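Lin1840 protein (Listeria innocua serovar 6a, PDB 4ZO7) probably hydrolyses terminal, non-reducing beta-D-glucosyl residues with release of beta-D-glucose, as a beta-glucosidase of glycosyl hydrolase family 3. Local coordinates at residues S136-L141 / V190-A195; K232-A237 / M261-V266; L378-R383 / S519-E524. The protein carries 2 engineered substitutions. One frame throughout, in Å; residues are numbered along the deposited sequence.

In the fold
Contacts 1 and 2 belong to the N-terminal TIM-barrel domain and join each other directly. Their centres are 11 Å apart. Strands 187-193 and 233-236 are neighbours in the barrel sheet, and backbone hydrogen bonds probably run from Met235 N to Val190 O and from Phe193 N to Met235 O. Both contacts reach the same bound alpha-D-glucose. Contact 1 binds it through Lys191 and His192, while in contact 2 Met235 touches it. Contact 3 lies in the C-terminal family 3 domain and binds a beta-D-glucose through Glu379. Its centre is 34 Å from that of contact 1 and 44 Å from that of contact 2, on the other side of the chain's centre from contact 2.

Contact 1: residues S136-L141 / V190-A195; sequences SPMLDL and VKHFAA. With GLC (alpha-D-glucopyranose), chain I.
Asp140 grips His192 with both oxygens of its carboxylate. His192 ND1 donates to Asp140 OD2 over 2.8 Å, using the syn lone pair of that oxygen. The bond runs close to the imidazole plane, and the carboxylate plane is turned only 30° from it. The backbone His192 N donates to Asp140 OD1 at 2.9 Å from somewhat outside the carboxylate plane. Together the two bonds fix the rotation of both groups. Tyr223 OH is hydrogen-bonded to the same OD1.

Chi1 of His192 (-52°) sets the ring between Asp140 and the sugar, and chi2 (81°) turns ND1 toward Asp140 and NE2 toward the glucose. His192 NE2 lies 2.7 Å from glucose O3, in a hydrogen bond. Asp140 is thus a second-shell residue that positions a sugar-binding ring. Lys191 works beside it. The peptide between Lys191 and His192 is cis, and Lys191 CG lies 3.6 Å above the plane of the His192 ring, over its centre. From there the lysine runs extended to the sugar. Lys191 NZ donates to glucose O4 at 2.8 Å and also to glucose O3, so O3 is held by both side chains. A Lys-His pair joined by a cis peptide and binding the sugar is consistent with the substrate pocket of family 3 glucosidases.

Met138 CG approaches His192 CE1 obliquely at 3.9 Å. Leu139 CD1 meets Val190 CG1 at 4.0 Å, the two side chains crossing at about a right angle. A single backbone bridge joins Met138 and Lys191: Lys191 N donates to Pro137 O, and Leu139 N to Lys191 O.

Leu139 and Val190 both pack on Tyr223 and Ala226 of helix 221-228. Pro137 rests on helix 158-173. Strand 187-193 continues the barrel sheet through backbone bonds to strand 233-236.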
loop_
_atom_site.group_PDB
_atom_site.type_symbol
_atom_site.label_atom_id
_atom_site.label_comp_id
_atom_site.label_asym_id
_atom_site.label_seq_id
_atom_site.Cartn_x
_atom_site.Cartn_y
_atom_site.Cartn_z
ATOM N N SER A 136 -18.817 19.592 -2.482
ATOM C CA SER A 136 -19.260 18.227 -2.831
ATOM C C SER A 136 -19.545 18.172 -4.352
ATOM O O SER A 136 -19.893 19.188 -4.937
ATOM C CB SER A 136 -20.530 17.919 -2.028
ATOM O OG SER A 136 -21.178 16.683 -2.338
ATOM N N PRO A 137 -19.394 16.993 -5.013
ATOM C CA PRO A 137 -19.053 15.696 -4.486
ATOM C C PRO A 137 -17.556 15.458 -4.180
ATOM O O PRO A 137 -16.646 16.060 -4.776
ATOM C CB PRO A 137 -19.489 14.752 -5.606
ATOM C CG PRO A 137 -19.184 15.521 -6.833
ATOM C CD PRO A 137 -19.434 16.970 -6.481
ATOM N N MET A 138 -17.341 14.544 -3.240
ATOM C CA MET A 138 -16.035 13.991 -2.973
ATOM C C MET A 138 -15.868 12.771 -3.854
ATOM O O MET A 138 -16.630 11.787 -3.729
ATOM C CB MET A 138 -15.937 13.607 -1.520
ATOM C CG MET A 138 -14.530 13.179 -1.107
ATOM S SD MET A 138 -14.237 11.398 -1.231
ATOM C CE MET A 138 -12.937 11.272 0.013
ATOM N N LEU A 139 -14.870 12.842 -4.737
ATOM C CA LEU A 139 -14.692 11.817 -5.804
ATOM C C LEU A 139 -13.390 11.004 -5.722
ATOM O O LEU A 139 -12.973 10.339 -6.675
ATOM C CB LEU A 139 -14.894 12.479 -7.142
ATOM C CG LEU A 139 -16.327 12.960 -7.358
ATOM C CD1 LEU A 139 -16.457 13.604 -8.748
ATOM C CD2 LEU A 139 -17.412 11.894 -7.237
ATOM N N ASP A 140 -12.778 10.997 -4.540
ATOM C CA ASP A 140 -11.605 10.171 -4.298
ATOM C C ASP A 140 -11.884 8.612 -4.249
ATOM O O ASP A 140 -12.630 8.066 -3.405
ATOM C CB ASP A 140 -10.872 10.673 -3.031
ATOM C CG ASP A 140 -10.732 12.179 -2.979
ATOM O OD1 ASP A 140 -10.466 12.865 -4.002
ATOM O OD2 ASP A 140 -10.870 12.706 -1.879
ATOM N N LEU A 141 -11.257 7.891 -5.183
ATOM C CA LEU A 141 -11.291 6.461 -5.172
ATOM C C LEU A 141 -10.703 5.959 -3.887
ATOM O O LEU A 141 -9.609 6.429 -3.426
ATOM C CB LEU A 141 -10.454 5.934 -6.379
ATOM C CG LEU A 141 -10.503 4.448 -6.597
ATOM C CD1 LEU A 141 -11.891 4.106 -7.078
ATOM C CD2 LEU A 141 -9.484 4.106 -7.656
ATOM N N VAL A 190 -16.137 19.920 -7.034
ATOM C CA VAL A 190 -15.449 18.575 -7.020
ATOM C C VAL A 190 -14.227 18.595 -6.088
ATOM O O VAL A 190 -13.440 19.532 -6.086
ATOM C CB VAL A 190 -15.058 18.145 -8.484
ATOM C CG1 VAL A 190 -14.196 16.876 -8.568
ATOM C CG2 VAL A 190 -16.289 17.891 -9.303
ATOM N N LYS A 191 -14.087 17.585 -5.250
ATOM C CA LYS A 191 -12.891 17.477 -4.435
ATOM C C LYS A 191 -12.467 15.979 -4.328
ATOM O O LYS A 191 -13.252 15.107 -4.664
ATOM C CB LYS A 191 -13.103 18.190 -3.087
ATOM C CG LYS A 191 -13.961 17.446 -2.096
ATOM C CD LYS A 191 -14.557 18.348 -0.997
ATOM C CE LYS A 191 -15.125 17.525 0.152
ATOM N NZ LYS A 191 -15.732 18.366 1.216
ATOM N N HIS A 192 -11.224 15.653 -3.965
ATOM C CA HIS A 192 -10.055 16.522 -3.826
ATOM C C HIS A 192 -9.048 16.140 -4.927
ATOM O O HIS A 192 -8.621 14.968 -5.004
ATOM C CB HIS A 192 -9.363 16.278 -2.461
ATOM C CG HIS A 192 -10.267 16.344 -1.268
ATOM N ND1 HIS A 192 -11.073 15.293 -0.884
ATOM C CD2 HIS A 192 -10.517 17.339 -0.376
ATOM C CE1 HIS A 192 -11.726 15.616 0.213
ATOM N NE2 HIS A 192 -11.405 16.853 0.536
ATOM N N PHE A 193 -8.654 17.101 -5.786
ATOM C CA PHE A 193 -7.865 16.816 -7.011
ATOM C C PHE A 193 -6.402 16.765 -6.535
ATOM O O PHE A 193 -5.878 17.813 -6.116
ATOM C CB PHE A 193 -8.013 17.971 -8.001
ATOM C CG PHE A 193 -7.822 17.588 -9.452
ATOM C CD1 PHE A 193 -8.746 16.764 -10.078
ATOM C CD2 PHE A 193 -6.709 18.024 -10.170
ATOM C CE1 PHE A 193 -8.576 16.342 -11.370
ATOM C CE2 PHE A 193 -6.542 17.627 -11.480
ATOM C CZ PHE A 193 -7.480 16.781 -12.079
ATOM N N ALA A 194 -5.745 15.618 -6.545
ATOM C CA ALA A 194 -6.246 14.347 -7.039
ATOM C C ALA A 194 -5.686 13.181 -6.189
ATOM O O ALA A 194 -4.624 13.307 -5.587
ATOM C CB ALA A 194 -5.911 14.172 -8.550
ATOM N N ALA A 195 -6.432 12.087 -6.092
ATOM C CA ALA A 195 -5.894 10.738 -5.645
ATOM C C ALA A 195 -5.611 10.629 -4.118
ATOM O O ALA A 195 -4.810 9.824 -3.657
ATOM C CB ALA A 195 -4.672 10.355 -6.432
HETATM C C1 GLC I . -10.621 20.883 3.900
HETATM C C2 GLC I . -11.129 19.457 3.549
HETATM C C3 GLC I . -12.322 19.518 2.591
HETATM C C4 GLC I . -13.376 20.523 3.042
HETATM C C5 GLC I . -12.723 21.862 3.307
HETATM C C6 GLC I . -13.743 22.908 3.780
HETATM O O1 GLC I . -9.931 21.553 2.847
HETATM O O2 GLC I . -10.175 18.647 2.905
HETATM O O3 GLC I . -12.882 18.242 2.377
HETATM O O4 GLC I . -14.294 20.655 2.010
HETATM O O5 GLC I . -11.708 21.715 4.296
HETATM O O6 GLC I . -14.216 22.522 5.028
#

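Contact 2: residues K232-A237 / M261-V266; sequences KLVMTA and MEFDGV. With GLC (alpha-D-glucopyranose), chain I.
Phe263 packs against Val234 where a beta-alpha-beta unit of the TIM barrel closes. The unit runs from strand 233-236 through helix 250-260 to the parallel strand 267-268. Segment 261-266 is the loop that brings the chain from the helix back to the sheet.

The CA-CB bond of Phe263 points toward strand 233-236. CG stands anti to the backbone N (chi1 174°), and this carries the ring in beside the start of the strand. CD1, CE1 and CZ all lie beneath Val234 CG2, which sits over the ring face. CE2, across the ring from CD1, lies near Val234 N and CB. CE1 is 3.3 Å from Lys232 O. CZ, the tip, is also 3.3 Å from Lys232 O and 3.6 Å from Val234 N. The carbonyl oxygen of Lys232 therefore meets the ring at its edge.

One face of the ring takes a CH-pi contact. Val234 CG2 sits 3.9 Å from the centroid of the Phe263 ring, 9° off its normal. The opposite face is covered by Gly265 N, so the ring is clamped from both sides. The phenylalanine also touches Leu257 and Arg258 of helix 250-260.

Beyond the ring, Leu233 and Val266 lie side by side and point the same way, with Leu233 CD2 4.0 Å from Val266 CG1. Val234 N donates a hydrogen bond of 3.2 Å to Val266 O. A water bridges the two backbones: it donates to Lys232 O at 2.8 Å and accepts from Val266 N at 3.1 Å.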
loop_
_atom_site.group_PDB
_atom_site.type_symbol
_atom_site.label_atom_id
_atom_site.label_comp_id
_atom_site.label_asym_id
_atom_site.label_seq_id
_atom_site.Cartn_x
_atom_site.Cartn_y
_atom_site.Cartn_z
ATOM N N LYS A 232 -18.857 23.511 -11.239
ATOM C CA LYS A 232 -18.372 24.893 -11.356
ATOM C C LYS A 232 -16.983 25.113 -10.762
ATOM O O LYS A 232 -16.180 25.838 -11.363
ATOM C CB LYS A 232 -19.402 25.870 -10.765
ATOM C CG LYS A 232 -20.683 26.000 -11.590
ATOM C CD LYS A 232 -20.383 26.893 -12.779
ATOM C CE LYS A 232 -21.445 26.871 -13.865
ATOM N NZ LYS A 232 -21.026 27.929 -14.811
ATOM N N LEU A 233 -16.682 24.490 -9.615
ATOM C CA LEU A 233 -15.350 24.586 -8.959
ATOM C C LEU A 233 -14.635 23.252 -8.783
ATOM O O LEU A 233 -15.238 22.174 -8.795
ATOM C CB LEU A 233 -15.445 25.203 -7.556
ATOM C CG LEU A 233 -16.046 26.601 -7.439
ATOM C CD1 LEU A 233 -17.580 26.641 -7.482
ATOM C CD2 LEU A 233 -15.486 27.233 -6.174
ATOM N N VAL A 234 -13.331 23.341 -8.587
ATOM C CA VAL A 234 -12.572 22.193 -8.154
ATOM C C VAL A 234 -11.689 22.605 -6.974
ATOM O O VAL A 234 -11.254 23.737 -6.903
ATOM C CB VAL A 234 -11.769 21.582 -9.366
ATOM C CG1 VAL A 234 -10.745 20.541 -8.933
ATOM C CG2 VAL A 234 -12.734 20.984 -10.377
ATOM N N MET A 235 -11.496 21.695 -6.015
ATOM C CA MET A 235 -10.635 21.929 -4.845
ATOM C C MET A 235 -9.410 21.046 -4.924
ATOM O O MET A 235 -9.542 19.878 -5.299
ATOM C CB MET A 235 -11.452 21.638 -3.540
ATOM C CG MET A 235 -10.720 21.877 -2.225
ATOM S SD MET A 235 -11.484 21.163 -0.751
ATOM C CE MET A 235 -12.939 22.207 -0.619
ATOM N N THR A 236 -8.231 21.564 -4.509
ATOM C CA THR A 236 -7.005 20.797 -4.493
ATOM C C THR A 236 -7.008 19.783 -3.337
ATOM O O THR A 236 -7.821 19.890 -2.398
ATOM C CB THR A 236 -5.762 21.713 -4.303
ATOM O OG1 THR A 236 -5.742 22.294 -2.982
ATOM C CG2 THR A 236 -5.752 22.848 -5.315
ATOM N N ALA A 237 -6.062 18.832 -3.391
ATOM C CA ALA A 237 -5.891 17.829 -2.394
ATOM C C ALA A 237 -4.698 18.135 -1.482
ATOM O O ALA A 237 -3.711 18.730 -1.901
ATOM C CB ALA A 237 -5.659 16.538 -3.096
ATOM N N MET A 261 -8.652 18.364 -19.156
ATOM C CA MET A 261 -10.052 18.298 -18.706
ATOM C C MET A 261 -10.840 19.559 -19.061
ATOM O O MET A 261 -12.046 19.624 -18.864
ATOM C CB MET A 261 -10.140 17.977 -17.226
ATOM C CG MET A 261 -9.557 16.626 -16.884
ATOM S SD MET A 261 -9.847 16.298 -15.139
ATOM C CE MET A 261 -8.971 14.746 -14.966
ATOM N N GLU A 262 -10.153 20.553 -19.586
ATOM C CA GLU A 262 -10.801 21.782 -20.081
ATOM C C GLU A 262 -11.513 22.543 -18.966
ATOM O O GLU A 262 -12.497 23.227 -19.208
ATOM C CB GLU A 262 -11.706 21.517 -21.326
ATOM C CG GLU A 262 -10.999 20.688 -22.426
ATOM C CD GLU A 262 -11.658 20.738 -23.802
ATOM O OE1 GLU A 262 -11.178 20.097 -24.773
ATOM O OE2 GLU A 262 -12.676 21.404 -23.944
ATOM N N PHE A 263 -10.994 22.487 -17.742
ATOM C CA PHE A 263 -11.680 23.142 -16.619
ATOM C C PHE A 263 -11.234 24.631 -16.571
ATOM O O PHE A 263 -10.027 24.961 -16.583
ATOM C CB PHE A 263 -11.464 22.411 -15.274
ATOM C CG PHE A 263 -12.051 23.150 -14.083
ATOM C CD1 PHE A 263 -13.429 23.160 -13.844
ATOM C CD2 PHE A 263 -11.216 23.858 -13.192
ATOM C CE1 PHE A 263 -13.969 23.874 -12.779
ATOM C CE2 PHE A 263 -11.746 24.591 -12.126
ATOM C CZ PHE A 263 -13.127 24.610 -11.928
ATOM N N ASP A 264 -12.216 25.514 -16.571
ATOM C CA ASP A 264 -12.005 26.940 -16.629
ATOM C C ASP A 264 -12.794 27.679 -15.536
ATOM O O ASP A 264 -13.090 28.882 -15.704
ATOM C CB ASP A 264 -12.413 27.477 -18.021
ATOM C CG ASP A 264 -12.132 28.973 -18.190
ATOM O OD1 ASP A 264 -10.999 29.387 -17.914
ATOM O OD2 ASP A 264 -13.028 29.755 -18.597
ATOM N N GLY A 265 -13.096 26.996 -14.426
ATOM C CA GLY A 265 -13.622 27.597 -13.229
ATOM C C GLY A 265 -12.562 27.851 -12.151
ATOM O O GLY A 265 -11.340 27.650 -12.348
ATOM N N VAL A 266 -13.063 28.231 -10.974
ATOM C CA VAL A 266 -12.260 28.553 -9.804
ATOM C C VAL A 266 -11.635 27.295 -9.222
ATOM O O VAL A 266 -12.334 26.338 -8.989
ATOM C CB VAL A 266 -13.139 29.271 -8.733
ATOM C CG1 VAL A 266 -12.376 29.441 -7.416
ATOM C CG2 VAL A 266 -13.481 30.651 -9.236
HETATM C C1 GLC I . -10.621 20.883 3.900
HETATM C C2 GLC I . -11.129 19.457 3.549
HETATM C C3 GLC I . -12.322 19.518 2.591
HETATM C C4 GLC I . -13.376 20.523 3.042
HETATM C C5 GLC I . -12.723 21.862 3.307
HETATM C C6 GLC I . -13.743 22.908 3.780
HETATM O O1 GLC I . -9.931 21.553 2.847
HETATM O O2 GLC I . -10.175 18.647 2.905
HETATM O O3 GLC I . -12.882 18.242 2.377
HETATM O O4 GLC I . -14.294 20.655 2.010
HETATM O O5 GLC I . -11.708 21.715 4.296
HETATM O O6 GLC I . -14.216 22.522 5.028
HETATM O O HOH W 1 -16.191 28.550 -10.880
#

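Contact 3: residues L378-R383 / S519-E524; sequences LENKSR and SDALLE. With BGC (beta-D-glucopyranose), chain D.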
loop_
_atom_site.group_PDB
_atom_site.type_symbol
_atom_site.label_atom_id
_atom_site.label_comp_id
_atom_site.label_asym_id
_atom_site.label_seq_id
_atom_site.Cartn_x
_atom_site.Cartn_y
_atom_site.Cartn_z
ATOM N N LEU A 378 -26.469 -8.126 4.839
ATOM C CA LEU A 378 -25.283 -8.981 4.721
ATOM C C LEU A 378 -25.527 -10.473 5.051
ATOM O O LEU A 378 -24.929 -11.351 4.439
ATOM C CB LEU A 378 -24.124 -8.358 5.578
ATOM C CG LEU A 378 -23.688 -6.970 5.110
ATOM C CD1 LEU A 378 -22.563 -6.385 5.956
ATOM C CD2 LEU A 378 -23.160 -7.062 3.704
ATOM N N GLU A 379 -26.365 -10.738 6.059
ATOM C CA GLU A 379 -26.741 -12.130 6.421
ATOM C C GLU A 379 -28.221 -12.183 6.838
ATOM O O GLU A 379 -28.743 -11.246 7.433
ATOM C CB GLU A 379 -25.896 -12.726 7.566
ATOM C CG GLU A 379 -24.366 -12.632 7.456
ATOM C CD GLU A 379 -23.722 -13.643 6.500
ATOM O OE1 GLU A 379 -24.430 -14.587 6.005
ATOM O OE2 GLU A 379 -22.481 -13.473 6.244
ATOM N N ASN A 380 -28.872 -13.300 6.567
ATOM C CA ASN A 380 -30.236 -13.517 7.053
ATOM C C ASN A 380 -30.490 -14.997 6.999
ATOM O O ASN A 380 -30.985 -15.515 6.014
ATOM C CB ASN A 380 -31.230 -12.765 6.179
ATOM C CG ASN A 380 -32.623 -12.739 6.747
ATOM O OD1 ASN A 380 -32.819 -12.952 7.933
ATOM N ND2 ASN A 380 -33.600 -12.457 5.893
ATOM N N LYS A 381 -30.078 -15.674 8.058
ATOM C CA LYS A 381 -30.197 -17.119 8.174
ATOM C C LYS A 381 -31.590 -17.523 8.594
ATOM O O LYS A 381 -32.206 -16.921 9.455
ATOM C CB LYS A 381 -29.151 -17.652 9.155
ATOM C CG LYS A 381 -27.742 -17.369 8.639
ATOM C CD LYS A 381 -26.645 -17.533 9.679
ATOM C CE LYS A 381 -25.505 -16.551 9.436
ATOM N NZ LYS A 381 -24.360 -16.750 10.371
ATOM N N SER A 382 -32.097 -18.525 7.906
ATOM C CA SER A 382 -33.392 -19.093 8.195
ATOM C C SER A 382 -34.471 -18.020 8.209
ATOM O O SER A 382 -35.347 -18.060 9.012
ATOM C CB SER A 382 -33.356 -19.847 9.531
ATOM O OG SER A 382 -32.473 -20.945 9.446
ATOM N N ARG A 383 -34.406 -17.076 7.281
ATOM C CA ARG A 383 -35.412 -16.018 7.181
ATOM C C ARG A 383 -35.808 -15.412 8.514
ATOM O O ARG A 383 -36.970 -15.150 8.746
ATOM C CB ARG A 383 -36.664 -16.542 6.449
ATOM C CG ARG A 383 -36.325 -17.179 5.102
ATOM C CD ARG A 383 -37.544 -17.569 4.265
ATOM N NE ARG A 383 -37.140 -17.935 2.895
ATOM C CZ ARG A 383 -36.519 -19.074 2.552
ATOM N NH1 ARG A 383 -36.210 -19.996 3.463
ATOM N NH2 ARG A 383 -36.202 -19.302 1.284
ATOM N N SER A 519 -24.335 -14.068 15.103
ATOM C CA SER A 519 -25.706 -13.633 14.892
ATOM C C SER A 519 -26.341 -14.417 13.761
ATOM O O SER A 519 -25.647 -15.170 13.002
ATOM C CB SER A 519 -25.779 -12.131 14.589
ATOM O OG SER A 519 -25.046 -11.728 13.438
ATOM N N ASP A 520 -27.659 -14.267 13.665
ATOM C CA ASP A 520 -28.435 -14.931 12.587
ATOM C C ASP A 520 -28.652 -14.026 11.389
ATOM O O ASP A 520 -28.766 -14.477 10.261
ATOM C CB ASP A 520 -29.764 -15.403 13.135
ATOM C CG ASP A 520 -29.598 -16.269 14.398
ATOM O OD1 ASP A 520 -29.361 -17.462 14.252
ATOM O OD2 ASP A 520 -29.633 -15.779 15.530
ATOM N N ALA A 521 -28.719 -12.733 11.633
ATOM C CA ALA A 521 -28.893 -11.698 10.572
ATOM C C ALA A 521 -27.962 -10.553 10.887
ATOM O O ALA A 521 -27.600 -10.340 12.078
ATOM C CB ALA A 521 -30.336 -11.168 10.493
ATOM N N LEU A 522 -27.551 -9.858 9.831
ATOM C CA LEU A 522 -26.623 -8.732 9.940
ATOM C C LEU A 522 -27.001 -7.727 8.868
ATOM O O LEU A 522 -27.015 -8.066 7.730
ATOM C CB LEU A 522 -25.139 -9.205 9.831
ATOM C CG LEU A 522 -24.015 -8.160 9.750
ATOM C CD1 LEU A 522 -23.818 -7.408 11.047
ATOM C CD2 LEU A 522 -22.679 -8.812 9.390
ATOM N N LEU A 523 -27.309 -6.504 9.299
ATOM C CA LEU A 523 -27.800 -5.434 8.484
ATOM C C LEU A 523 -26.906 -4.225 8.674
ATOM O O LEU A 523 -26.777 -3.690 9.784
ATOM C CB LEU A 523 -29.226 -5.049 8.843
ATOM C CG LEU A 523 -29.993 -3.973 8.049
ATOM C CD1 LEU A 523 -30.092 -4.264 6.544
ATOM C CD2 LEU A 523 -31.373 -3.715 8.632
ATOM N N GLU A 524 -26.293 -3.823 7.556
ATOM C CA GLU A 524 -25.382 -2.691 7.514
ATOM C C GLU A 524 -26.180 -1.456 7.198
ATOM O O GLU A 524 -26.661 -1.286 6.069
ATOM C CB GLU A 524 -24.305 -2.932 6.448
ATOM C CG GLU A 524 -23.459 -1.710 6.121
ATOM C CD GLU A 524 -22.500 -1.313 7.229
ATOM O OE1 GLU A 524 -22.953 -0.513 8.080
ATOM O OE2 GLU A 524 -21.307 -1.775 7.214
HETATM C C2 BGC D . -22.319 -15.221 2.035
HETATM C C3 BGC D . -22.256 -15.152 3.572
HETATM C C4 BGC D . -20.932 -15.707 4.071
HETATM C C5 BGC D . -19.776 -15.030 3.309
HETATM C C6 BGC D . -18.397 -15.489 3.764
HETATM C C1 BGC D . -21.114 -14.513 1.407
HETATM O O1 BGC D . -21.220 -14.513 -0.029
HETATM O O2 BGC D . -23.516 -14.614 1.563
HETATM O O3 BGC D . -23.391 -15.785 4.174
HETATM O O4 BGC D . -20.740 -15.316 5.430
HETATM O O5 BGC D . -19.928 -15.165 1.888
HETATM O O6 BGC D . -17.419 -14.752 3.038
#
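Ser519 O accepts a weak hydrogen bond from Lys381 NZ, an ammonium group that also bonds to Ala516 O. Asp520 O takes Lys381 N at 2.8 Å, and the first carbons of the lysine lie alongside this oxygen. Ala521 pairs with Asn380 as an antiparallel non-hydrogen-bonded pair. Its CB is 4.0 Å from Asn380 OD1, which accepts a hydrogen bond from Leu385 N.

At Leu522 the pairing becomes a classic beta bulge. Leu522 O accepts from both Leu378 N (2.9 Å) and Glu379 N (3.2 Å), while Leu522 N donates to Glu379 O from above the carbonyl plane. The bulge lies on strand 376-380, an edge strand antiparallel to its neighbour in the mixed sheet of the family 3 C-terminal domain. On the face shared with Leu522, Glu379 bends at its second torsion (chi2 -77°) and leads its carboxylate away to a bound glucose. There Glu379 OE2 accepts from glucose O4 at 2.7 Å. Tyr596 OH bonds to the same OE2. Leu522 CD2 meets Leu378 CB at 4.1 Å. Glu524 lies side by side with Leu378, its CB 3.9 Å from Leu378 CD1, and its OE1 accepts from Trp526 N.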